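Local coordinates for uncharacterized protein (Helicobacter pylori, PDB 4O5J) that serves as the sialic acid-binding adhesin SabA, an outer membrane protein whose extracellular domain probably attaches the bacterium to sialylated host glycans, at residues A[138-143]-A[211-216]; A[217-222]-A[323-328]; A[265-270]-A[288-293]. All coordinates share one frame; numbering follows the deposited sequence.

Contact 1. Residues A[138-143]-A[211-216]; sequences GIENCA and KTAMMW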
loop_
_atom_site.group_PDB
_atom_site.type_symbol
_atom_site.label_atom_id
_atom_site.label_comp_id
_atom_site.label_asym_id
_atom_site.label_seq_id
_atom_site.Cartn_x
_atom_site.Cartn_y
_atom_site.Cartn_z
ATOM N N GLY A 138 -32.235 -16.522 -2.302
ATOM C CA GLY A 138 -32.057 -15.083 -2.635
ATOM C C GLY A 138 -31.460 -14.968 -4.021
ATOM O O GLY A 138 -30.619 -15.757 -4.382
ATOM N N ILE A 139 -31.882 -14.000 -4.842
ATOM C CA ILE A 139 -31.488 -13.895 -6.298
ATOM C C ILE A 139 -30.053 -14.411 -6.687
ATOM O O ILE A 139 -29.829 -15.123 -7.656
ATOM C CB ILE A 139 -31.683 -12.435 -6.882
ATOM C CG1 ILE A 139 -31.501 -11.318 -5.808
ATOM C CG2 ILE A 139 -33.001 -12.297 -7.620
ATOM C CD1 ILE A 139 -30.053 -10.971 -5.422
ATOM N N GLU A 140 -29.059 -14.045 -5.939
ATOM C CA GLU A 140 -27.763 -14.402 -6.311
ATOM C C GLU A 140 -27.590 -15.929 -6.721
ATOM O O GLU A 140 -28.240 -16.802 -6.143
ATOM C CB GLU A 140 -26.787 -13.968 -5.197
ATOM C CG GLU A 140 -26.849 -14.828 -3.943
ATOM C CD GLU A 140 -27.991 -14.467 -3.074
ATOM O OE1 GLU A 140 -27.928 -13.305 -2.510
ATOM O OE2 GLU A 140 -28.914 -15.345 -3.026
ATOM N N ASN A 141 -26.755 -16.202 -7.738
ATOM C CA ASN A 141 -26.293 -17.524 -8.114
ATOM C C ASN A 141 -25.035 -17.867 -7.281
ATOM O O ASN A 141 -24.131 -17.012 -7.136
ATOM C CB ASN A 141 -25.919 -17.493 -9.568
ATOM C CG ASN A 141 -24.961 -18.630 -9.958
ATOM O OD1 ASN A 141 -25.260 -19.842 -9.791
ATOM N ND2 ASN A 141 -23.805 -18.250 -10.513
ATOM N N CYS A 142 -24.965 -19.095 -6.750
ATOM C CA CYS A 142 -23.805 -19.535 -5.955
ATOM C C CYS A 142 -23.012 -20.691 -6.605
ATOM O O CYS A 142 -22.209 -21.338 -5.935
ATOM C CB CYS A 142 -24.190 -19.924 -4.541
ATOM S SG CYS A 142 -24.983 -18.510 -3.670
ATOM N N ALA A 143 -23.249 -20.967 -7.890
ATOM C CA ALA A 143 -22.497 -21.998 -8.576
ATOM C C ALA A 143 -21.461 -21.399 -9.506
ATOM O O ALA A 143 -21.586 -20.250 -9.946
ATOM C CB ALA A 143 -23.429 -22.942 -9.316
ATOM N N LYS A 211 -19.910 -13.860 -11.738
ATOM C CA LYS A 211 -21.177 -13.662 -11.027
ATOM C C LYS A 211 -21.550 -14.886 -10.204
ATOM O O LYS A 211 -22.569 -15.510 -10.412
ATOM C CB LYS A 211 -22.267 -13.286 -11.984
ATOM C CG LYS A 211 -22.020 -11.935 -12.535
ATOM C CD LYS A 211 -23.108 -11.032 -12.018
ATOM C CE LYS A 211 -24.524 -11.589 -12.311
ATOM N NZ LYS A 211 -25.625 -10.599 -12.060
ATOM N N THR A 212 -20.696 -15.222 -9.268
ATOM C CA THR A 212 -20.909 -16.309 -8.352
ATOM C C THR A 212 -20.835 -15.726 -6.941
ATOM O O THR A 212 -19.820 -15.114 -6.569
ATOM C CB THR A 212 -19.793 -17.368 -8.516
ATOM O OG1 THR A 212 -19.997 -18.017 -9.814
ATOM C CG2 THR A 212 -19.918 -18.454 -7.436
ATOM N N ALA A 213 -21.876 -15.932 -6.145
ATOM C CA ALA A 213 -21.890 -15.368 -4.767
ATOM C C ALA A 213 -21.163 -16.277 -3.815
ATOM O O ALA A 213 -21.161 -17.499 -4.006
ATOM C CB ALA A 213 -23.353 -15.159 -4.338
ATOM N N MET A 214 -20.528 -15.722 -2.785
ATOM C CA MET A 214 -19.889 -16.570 -1.799
ATOM C C MET A 214 -20.781 -16.786 -0.577
ATOM O O MET A 214 -21.362 -15.818 -0.010
ATOM C CB MET A 214 -18.480 -16.023 -1.415
ATOM C CG MET A 214 -18.468 -14.643 -0.840
ATOM S SD MET A 214 -16.783 -14.042 -0.483
ATOM C CE MET A 214 -16.242 -15.143 0.844
ATOM N N MET A 215 -20.899 -18.040 -0.141
ATOM C CA MET A 215 -21.717 -18.390 1.015
ATOM C C MET A 215 -20.823 -18.429 2.268
ATOM O O MET A 215 -20.166 -19.462 2.541
ATOM C CB MET A 215 -22.362 -19.753 0.781
ATOM C CG MET A 215 -23.290 -19.763 -0.429
ATOM S SD MET A 215 -24.022 -21.405 -0.799
ATOM C CE MET A 215 -22.574 -22.317 -1.402
ATOM N N TRP A 216 -20.759 -17.336 3.011
ATOM C CA TRP A 216 -19.904 -17.277 4.210
ATOM C C TRP A 216 -20.253 -18.322 5.250
ATOM O O TRP A 216 -19.402 -18.710 6.032
ATOM C CB TRP A 216 -19.899 -15.900 4.850
ATOM C CG TRP A 216 -19.117 -14.887 4.076
ATOM C CD1 TRP A 216 -19.489 -14.262 2.908
ATOM C CD2 TRP A 216 -17.829 -14.310 4.453
ATOM N NE1 TRP A 216 -18.496 -13.360 2.504
ATOM C CE2 TRP A 216 -17.477 -13.358 3.427
ATOM C CE3 TRP A 216 -16.957 -14.489 5.537
ATOM C CZ2 TRP A 216 -16.309 -12.614 3.487
ATOM C CZ3 TRP A 216 -15.791 -13.765 5.597
ATOM C CH2 TRP A 216 -15.448 -12.838 4.595
#

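Contact 2. Residues A[217-222]-A[323-328]; sequences KNIVIS and YLKIPN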
loop_
_atom_site.group_PDB
_atom_site.type_symbol
_atom_site.label_atom_id
_atom_site.label_comp_id
_atom_site.label_asym_id
_atom_site.label_seq_id
_atom_site.Cartn_x
_atom_site.Cartn_y
_atom_site.Cartn_z
ATOM N N LYS A 217 -21.512 -18.797 5.270
ATOM C CA LYS A 217 -21.893 -19.828 6.214
ATOM C C LYS A 217 -21.109 -21.129 5.966
ATOM O O LYS A 217 -20.949 -21.945 6.904
ATOM C CB LYS A 217 -23.401 -20.094 6.138
ATOM C CG LYS A 217 -23.911 -21.038 7.194
ATOM C CD LYS A 217 -23.689 -20.435 8.643
ATOM C CE LYS A 217 -24.188 -21.418 9.727
ATOM N NZ LYS A 217 -23.945 -20.890 11.092
ATOM N N ASN A 218 -20.608 -21.339 4.717
ATOM C CA ASN A 218 -19.770 -22.519 4.430
ATOM C C ASN A 218 -18.435 -22.471 5.195
ATOM O O ASN A 218 -17.777 -23.520 5.365
ATOM C CB ASN A 218 -19.500 -22.668 2.910
ATOM C CG ASN A 218 -20.624 -23.377 2.196
ATOM O OD1 ASN A 218 -21.750 -23.469 2.694
ATOM N ND2 ASN A 218 -20.326 -23.916 0.986
ATOM N N ILE A 219 -18.022 -21.291 5.680
ATOM C CA ILE A 219 -16.747 -21.182 6.331
ATOM C C ILE A 219 -16.844 -21.550 7.817
ATOM O O ILE A 219 -17.560 -20.886 8.569
ATOM C CB ILE A 219 -16.200 -19.775 6.220
ATOM C CG1 ILE A 219 -15.911 -19.435 4.755
ATOM C CG2 ILE A 219 -14.929 -19.658 7.063
ATOM C CD1 ILE A 219 -15.763 -17.931 4.458
ATOM N N VAL A 220 -16.110 -22.584 8.236
ATOM C CA VAL A 220 -16.079 -23.018 9.617
ATOM C C VAL A 220 -14.704 -22.779 10.194
ATOM O O VAL A 220 -13.725 -23.422 9.799
ATOM C CB VAL A 220 -16.404 -24.502 9.758
ATOM C CG1 VAL A 220 -16.492 -24.900 11.276
ATOM C CG2 VAL A 220 -17.751 -24.830 9.033
ATOM N N ILE A 221 -14.624 -21.868 11.157
ATOM C CA ILE A 221 -13.397 -21.647 11.886
ATOM C C ILE A 221 -13.714 -21.647 13.364
ATOM O O ILE A 221 -14.462 -20.770 13.821
ATOM C CB ILE A 221 -12.780 -20.307 11.527
ATOM C CG1 ILE A 221 -12.477 -20.243 9.987
ATOM C CG2 ILE A 221 -11.514 -20.019 12.366
ATOM C CD1 ILE A 221 -12.021 -18.862 9.516
ATOM N N SER A 222 -13.173 -22.615 14.117
ATOM C CA SER A 222 -13.453 -22.726 15.544
ATOM C C SER A 222 -13.086 -21.469 16.289
ATOM O O SER A 222 -12.026 -20.920 16.101
ATOM C CB SER A 222 -12.667 -23.869 16.144
ATOM O OG SER A 222 -13.275 -25.050 15.705
ATOM N N TYR A 323 -6.339 -19.740 7.888
ATOM C CA TYR A 323 -5.570 -20.961 7.845
ATOM C C TYR A 323 -6.166 -22.010 8.759
ATOM O O TYR A 323 -5.763 -23.169 8.679
ATOM C CB TYR A 323 -4.107 -20.715 8.224
ATOM C CG TYR A 323 -3.918 -20.398 9.700
ATOM C CD1 TYR A 323 -3.561 -21.384 10.616
ATOM C CD2 TYR A 323 -4.122 -19.105 10.187
ATOM C CE1 TYR A 323 -3.390 -21.069 11.958
ATOM C CE2 TYR A 323 -3.948 -18.793 11.549
ATOM C CZ TYR A 323 -3.586 -19.774 12.407
ATOM O OH TYR A 323 -3.425 -19.475 13.746
ATOM N N LEU A 324 -7.100 -21.623 9.626
ATOM C CA LEU A 324 -7.758 -22.550 10.545
ATOM C C LEU A 324 -9.065 -23.087 9.947
ATOM O O LEU A 324 -9.764 -23.874 10.571
ATOM C CB LEU A 324 -8.065 -21.873 11.900
ATOM C CG LEU A 324 -6.772 -21.586 12.656
ATOM C CD1 LEU A 324 -7.043 -20.636 13.805
ATOM C CD2 LEU A 324 -6.116 -22.881 13.136
ATOM N N LYS A 325 -9.404 -22.648 8.750
ATOM C CA LYS A 325 -10.625 -23.111 8.107
ATOM C C LYS A 325 -10.645 -24.623 7.975
ATOM O O LYS A 325 -9.652 -25.206 7.562
ATOM C CB LYS A 325 -10.777 -22.446 6.771
ATOM C CG LYS A 325 -12.070 -22.697 6.052
ATOM C CD LYS A 325 -12.053 -21.849 4.765
ATOM C CE LYS A 325 -13.092 -22.395 3.790
ATOM N NZ LYS A 325 -12.962 -21.794 2.453
ATOM N N ILE A 326 -11.722 -25.283 8.396
ATOM C CA ILE A 326 -11.801 -26.729 8.248
ATOM C C ILE A 326 -12.981 -27.103 7.416
ATOM O O ILE A 326 -14.013 -26.451 7.477
ATOM C CB ILE A 326 -11.859 -27.462 9.566
ATOM C CG1 ILE A 326 -13.050 -27.008 10.379
ATOM C CG2 ILE A 326 -10.477 -27.295 10.333
ATOM C CD1 ILE A 326 -12.833 -26.993 11.918
ATOM N N PRO A 327 -12.818 -28.130 6.590
ATOM C CA PRO A 327 -13.940 -28.433 5.710
ATOM C C PRO A 327 -15.045 -29.124 6.448
ATOM O O PRO A 327 -14.832 -29.747 7.448
ATOM C CB PRO A 327 -13.317 -29.341 4.603
ATOM C CG PRO A 327 -12.076 -29.890 5.182
ATOM C CD PRO A 327 -11.617 -28.939 6.291
ATOM N N ASN A 328 -16.235 -28.971 5.958
ATOM C CA ASN A 328 -17.373 -29.626 6.544
ATOM C C ASN A 328 -17.612 -31.111 6.034
ATOM O O ASN A 328 -18.465 -31.810 6.550
ATOM C CB ASN A 328 -18.563 -28.706 6.281
ATOM C CG ASN A 328 -19.767 -29.090 7.060
ATOM O OD1 ASN A 328 -20.502 -30.011 6.683
ATOM N ND2 ASN A 328 -19.981 -28.401 8.142
HETATM O O HOH W 1 -15.078 -24.234 6.056
HETATM O O HOH W 2 -10.912 -24.132 13.150
#

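Contact 3. Residues A[265-270]-A[288-293]; sequences TLSASL and YTFAQN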
loop_
_atom_site.group_PDB
_atom_site.type_symbol
_atom_site.label_atom_id
_atom_site.label_comp_id
_atom_site.label_asym_id
_atom_site.label_seq_id
_atom_site.Cartn_x
_atom_site.Cartn_y
_atom_site.Cartn_z
ATOM N N THR A 265 16.436 5.258 -9.995
ATOM C CA THR A 265 17.095 5.823 -11.172
ATOM C C THR A 265 17.474 7.272 -10.939
ATOM O O THR A 265 18.611 7.671 -11.206
ATOM C CB THR A 265 16.223 5.679 -12.454
ATOM O OG1 THR A 265 15.995 4.289 -12.676
ATOM C CG2 THR A 265 16.940 6.251 -13.700
ATOM N N LEU A 266 16.524 8.058 -10.449
ATOM C CA LEU A 266 16.744 9.470 -10.209
ATOM C C LEU A 266 17.840 9.648 -9.160
ATOM O O LEU A 266 18.728 10.502 -9.320
ATOM C CB LEU A 266 15.437 10.128 -9.745
ATOM C CG LEU A 266 15.526 11.621 -9.546
ATOM C CD1 LEU A 266 16.102 12.273 -10.851
ATOM C CD2 LEU A 266 14.143 12.126 -9.214
ATOM N N SER A 267 17.816 8.818 -8.127
ATOM C CA SER A 267 18.848 8.862 -7.121
ATOM C C SER A 267 20.266 8.794 -7.714
ATOM O O SER A 267 21.175 9.463 -7.231
ATOM C CB SER A 267 18.682 7.689 -6.196
ATOM O OG SER A 267 19.607 7.802 -5.140
ATOM N N ALA A 268 20.452 7.964 -8.738
ATOM C CA ALA A 268 21.777 7.735 -9.317
ATOM C C ALA A 268 22.396 9.029 -9.860
ATOM O O ALA A 268 23.589 9.154 -9.818
ATOM C CB ALA A 268 21.742 6.656 -10.415
ATOM N N SER A 269 21.567 9.957 -10.357
ATOM C CA SER A 269 22.048 11.243 -10.863
ATOM C C SER A 269 22.215 12.330 -9.807
ATOM O O SER A 269 22.414 13.471 -10.178
ATOM C CB SER A 269 21.146 11.746 -12.000
ATOM O OG SER A 269 19.929 12.254 -11.513
ATOM N N LEU A 270 22.148 11.990 -8.511
ATOM C CA LEU A 270 22.238 12.999 -7.429
ATOM C C LEU A 270 23.371 12.668 -6.473
ATOM O O LEU A 270 23.479 11.531 -5.994
ATOM C CB LEU A 270 20.921 13.094 -6.637
ATOM C CG LEU A 270 19.792 13.729 -7.439
ATOM C CD1 LEU A 270 18.534 13.623 -6.675
ATOM C CD2 LEU A 270 20.107 15.193 -7.675
ATOM N N TYR A 288 14.343 18.054 -5.713
ATOM C CA TYR A 288 12.964 18.351 -5.358
ATOM C C TYR A 288 12.006 17.254 -5.850
ATOM O O TYR A 288 11.184 16.715 -5.100
ATOM C CB TYR A 288 12.586 19.707 -5.890
ATOM C CG TYR A 288 11.258 20.219 -5.395
ATOM C CD1 TYR A 288 10.733 19.803 -4.179
ATOM C CD2 TYR A 288 10.555 21.173 -6.115
ATOM C CE1 TYR A 288 9.500 20.271 -3.725
ATOM C CE2 TYR A 288 9.346 21.651 -5.675
ATOM C CZ TYR A 288 8.821 21.197 -4.478
ATOM O OH TYR A 288 7.636 21.710 -4.050
ATOM N N THR A 289 12.145 16.891 -7.110
ATOM C CA THR A 289 11.394 15.806 -7.682
ATOM C C THR A 289 11.650 14.533 -6.924
ATOM O O THR A 289 10.724 13.791 -6.623
ATOM C CB THR A 289 11.834 15.590 -9.129
ATOM O OG1 THR A 289 11.633 16.807 -9.821
ATOM C CG2 THR A 289 11.014 14.511 -9.800
ATOM N N PHE A 290 12.910 14.277 -6.621
ATOM C CA PHE A 290 13.293 13.097 -5.856
ATOM C C PHE A 290 12.498 13.038 -4.537
ATOM O O PHE A 290 11.846 12.035 -4.207
ATOM C CB PHE A 290 14.790 13.180 -5.564
ATOM C CG PHE A 290 15.370 11.942 -4.946
ATOM C CD1 PHE A 290 14.840 10.692 -5.225
ATOM C CD2 PHE A 290 16.468 12.027 -4.085
ATOM C CE1 PHE A 290 15.383 9.539 -4.651
ATOM C CE2 PHE A 290 17.015 10.872 -3.518
ATOM C CZ PHE A 290 16.493 9.640 -3.807
ATOM N N ALA A 291 12.513 14.138 -3.807
ATOM C CA ALA A 291 11.838 14.225 -2.485
ATOM C C ALA A 291 10.313 14.108 -2.614
ATOM O O ALA A 291 9.701 13.317 -1.886
ATOM C CB ALA A 291 12.262 15.516 -1.767
ATOM N N GLN A 292 9.694 14.814 -3.557
ATOM C CA GLN A 292 8.255 14.620 -3.787
ATOM C C GLN A 292 7.933 13.192 -4.055
ATOM O O GLN A 292 6.998 12.626 -3.441
ATOM C CB GLN A 292 7.784 15.446 -4.954
ATOM C CG GLN A 292 7.805 16.915 -4.648
ATOM C CD GLN A 292 7.528 17.750 -5.884
ATOM O OE1 GLN A 292 6.386 18.003 -6.239
ATOM N NE2 GLN A 292 8.570 18.186 -6.532
ATOM N N ASN A 293 8.706 12.562 -4.944
ATOM C CA ASN A 293 8.402 11.156 -5.335
ATOM C C ASN A 293 8.488 10.235 -4.144
ATOM O O ASN A 293 7.643 9.344 -3.989
ATOM C CB ASN A 293 9.351 10.618 -6.439
ATOM C CG ASN A 293 9.087 11.250 -7.775
ATOM O OD1 ASN A 293 8.006 11.755 -8.038
ATOM N ND2 ASN A 293 10.072 11.223 -8.622
#

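Contact 1. Residues A[138-143]-A[211-216]
With chi1 at 159°, N141 swings its side-chain amide away from its own backbone N and beside its carbonyl carbon, which lets ND2 meet the carbonyl of K211. T212 turns OG1 opposite its carbonyl carbon (chi1 -70°) and thereby brings the hydroxyl to A143. The bond from N141 ND2 to K211 O measures 3.0 Å, with the acceptor close to the plane of the amide. The same nitrogen also donates to A143 O, an acceptor tilted out of that plane. A143 O is thus gripped twice, the second time by T212 OG1 at 2.7 Å, which approaches from above the carbonyl plane. At the other end of the amide, N141 OD1 accepts from A143 N at 3.0 Å, from well above the plane of the side-chain carbonyl, and takes a further bond from K113 NZ, so both ends are held and the rotation of the group is fixed. The backbones join directly where A213 N donates to N141 O over 2.7 Å, a nearly straight bond (166° at the hydrogen).

Beside this polar net runs an apolar seam. C142 SG sits 3.8 Å from A213 CB and 3.9 Å from M215 CG, while the extended chi2 of M215 carries SD to C142 CB. The methylene CG of the poorly ordered E140 touches A213 CB at 3.5 Å. I132 and T234 enclose the seam further, and C142 SG is tied to C136 in a disulfide. N141 to A143 form an Asx turn at the end of the small C136-C142 disulfide loop, leading into the short strand 143-144 and packed beside the residues that lead into strand 214-215 of the antiparallel pair with 234-235, in the mainly helical adhesion domain.

Contact 2. Residues A[217-222]-A[323-328]
K325 reaches past three residues of the 217-222 segment before its charge is met. Its CB lies 4.3 Å from I221 CG1, and CG passes V220 O. The chain stays extended from chi1 (-173°) onward, taking CE to within 4.2 Å of I219 CG1, where the two side chains cross at about a right angle. NZ then ends among the carbonyl oxygens of S99, L100, A102 and Y105, at and just beyond the end of helix 82-101.

The backbones are joined by I326 N donating to V220 O at 3.1 Å. Two waters prolong the pairing: one donates to N218 O and I326 O and accepts from V220 N, the other accepts from S222 N and donates to L324 O. V220 CG1 lies 4.1 Å from I326 CG1; from the other side of the 217-222 backbone, I221 CG2 meets L324 CB at 3.9 Å.

One direct bond with water bridges to its two sides implies two loops fitted partly through solvent. The lysine contributes differently: its aliphatic stem packs as an apolar chain, while the carbonyl cluster round NZ, near a helix C-terminus, would be expected to stabilise the positive charge.

Contact 3. Residues A[265-270]-A[288-293]
The ring of F290 has S267 over one face, with the CA of that serine 4.1 Å above the plane and offset toward the rim. S267 CB comes close to the far atom of the ring, 3.8 Å from CZ. Two leucine methyls approach obliquely: L270 CD1 stands 3.7 Å from F290 CD2, the two side chains sliding past each other in opposite directions, and L266 CD2 lies near the root of the ring, 3.9 Å from F290 CB. F290 also touches L67, K68 and T71 of helix 57-76, so the side chain lies between that helix and the end region of helix 241-268.

This is an apolar part of the interface between helices 241-268 and 281-309, consecutive in the chain and running roughly antiparallel here, a pairing consistent with the tetratricopeptide-like character of the protein. No hydrogen bond links the two segments, though N263 adds weak ones to F290 O and N293 ND2.

In L266, chi1 (-176°) carries CG away from the backbone N, and chi2 then sets CD2 against the neighbouring helix backbone, 3.6 Å from F290 N and 4.0 Å from T289 CG2. The hydroxyl of T289 is engaged within its own helix, by K285 O. Toward the C-terminal end of helix 241-268, L266 O receives S269 N and, in the carbonyl plane on a lone pair, S269 OG at 3.1 Å.

How the contacts relate
From the N terminus, the chain first completes contact 1, where the loop following helix 130-135 meets the residues leading into strand 214-215 and encloses helices 146-163 and 193-209. The chain passes directly from 211-216 into 217-222, which opens contact 2; these two contacts are in series, with centres 18 Å apart. Contact 2 closes only at 323-328, after helices 241-268, 281-309 and 313-320. Contact 3 forms within that long excursion, pairing the first two of these helices, so it nests in contact 2 and follows contact 1. Its centre lies about 49 Å from each of the others, across the chain's centre: contacts 1 and 2 knit loops at one end, contact 3 the helical body.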